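Local coordinates for protein acetyltransferase (Agrobacterium tumefaciens, PDB 2DXQ) that probably transfers an acetyl group from acetyl-CoA to an as yet unidentified acceptor, as a putative acetyltransferase of the GNAT family, at residues E21-Q24 against V25-P28. Sequence-based numbering, arbitrary orientation.
Sequences ELYQ and VLNP
The carbonyl oxygen O of Leu22 accepts a hydrogen bond from the backbone N of Leu26 at 3.0 Å, while CB of Val25 lies 3.3 Å from the same oxygen, as the helix backbone places it. This is the i+4 bonding of an alpha-helix in its last turn, and two more bonds of the same series flank it: Val25 N to Glu21 O and Asn27 N to Tyr23 O, each 3.1 Å. The chain then leaves the helix at Asn27, whose backbone is extended (phi -125°, psi 85°). Pro28, lacking an N-H, cannot continue the series; Gln24 O instead receives a CA-H...O contact from Pro28 CA at 3.3 Å. CG2 of Val25, set beside its own backbone N with CG1 anti to it (chi1 170°), lies 3.5 Å from Glu21 O, and Leu26 CD2 approaches the Tyr23 ring obliquely, 4.3 Å from Tyr23 CD1. Asn27 ND2 is hydrogen-bonded to Asp30 OD2 in the following loop, and the Asn27 side chain also lies about 3 Å (nearest atoms) from a phosphate ion, probably carried over from crystallisation. Thus helix 16-26 ends against the central sheet, Leu22 and Tyr23 resting on strands 61-71 and 81-88, Val25 and Leu26 on 81-88, with Thr75 of the second subunit against Tyr23 and Leu26.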
# COMPACT_ATOMS: atom_id res chain seq x y z
N GLU A 21 -1.44 22.33 -1.67
CA GLU A 21 -0.19 23.08 -1.50
C GLU A 21 0.95 22.20 -1.01
O GLU A 21 2.08 22.30 -1.50
CB GLU A 21 -0.41 24.27 -0.57
CG GLU A 21 -1.43 25.26 -1.13
CD GLU A 21 -1.53 26.56 -0.36
OE1 GLU A 21 -0.75 26.76 0.59
OE2 GLU A 21 -2.39 27.38 -0.73
N LEU A 22 0.66 21.31 -0.07
CA LEU A 22 1.66 20.36 0.41
C LEU A 22 2.12 19.42 -0.70
O LEU A 22 3.30 19.17 -0.85
CB LEU A 22 1.13 19.56 1.61
CG LEU A 22 0.98 20.35 2.92
CD1 LEU A 22 0.27 19.50 3.97
CD2 LEU A 22 2.37 20.79 3.43
N TYR A 23 1.18 18.91 -1.49
CA TYR A 23 1.55 17.97 -2.54
C TYR A 23 2.30 18.65 -3.68
O TYR A 23 3.08 18.01 -4.38
CB TYR A 23 0.30 17.24 -3.05
CG TYR A 23 -0.37 16.34 -2.03
CD1 TYR A 23 0.37 15.62 -1.09
CD2 TYR A 23 -1.75 16.18 -2.04
CE1 TYR A 23 -0.25 14.80 -0.17
CE2 TYR A 23 -2.38 15.34 -1.14
CZ TYR A 23 -1.63 14.66 -0.20
OH TYR A 23 -2.27 13.83 0.68
N GLN A 24 2.11 19.95 -3.84
CA GLN A 24 2.93 20.74 -4.76
C GLN A 24 4.37 20.89 -4.26
O GLN A 24 5.32 20.89 -5.06
CB GLN A 24 2.26 22.09 -5.05
CG GLN A 24 1.04 21.88 -5.98
CD GLN A 24 -0.06 22.91 -5.85
OE1 GLN A 24 0.17 24.04 -5.41
NE2 GLN A 24 -1.29 22.52 -6.26
N VAL A 25 4.54 20.98 -2.94
CA VAL A 25 5.87 20.94 -2.32
C VAL A 25 6.54 19.59 -2.54
O VAL A 25 7.73 19.52 -2.92
CB VAL A 25 5.81 21.27 -0.80
CG1 VAL A 25 7.16 20.99 -0.11
CG2 VAL A 25 5.39 22.73 -0.60
N LEU A 26 5.78 18.52 -2.31
CA LEU A 26 6.26 17.16 -2.50
C LEU A 26 6.83 16.97 -3.91
O LEU A 26 7.97 16.53 -4.06
CB LEU A 26 5.14 16.15 -2.22
CG LEU A 26 5.46 14.65 -2.34
CD1 LEU A 26 6.60 14.28 -1.40
CD2 LEU A 26 4.20 13.83 -2.04
N ASN A 27 6.02 17.32 -4.92
CA ASN A 27 6.39 17.12 -6.32
C ASN A 27 6.29 18.44 -7.08
O ASN A 27 5.26 18.73 -7.69
CB ASN A 27 5.47 16.07 -6.97
CG ASN A 27 5.49 14.70 -6.27
OD1 ASN A 27 6.52 14.23 -5.81
ND2 ASN A 27 4.34 14.06 -6.23
N PRO A 28 7.36 19.26 -7.04
CA PRO A 28 7.30 20.59 -7.69
C PRO A 28 7.03 20.60 -9.20
O PRO A 28 6.61 21.63 -9.73
CB PRO A 28 8.66 21.23 -7.35
CG PRO A 28 9.53 20.13 -6.87
CD PRO A 28 8.65 19.02 -6.36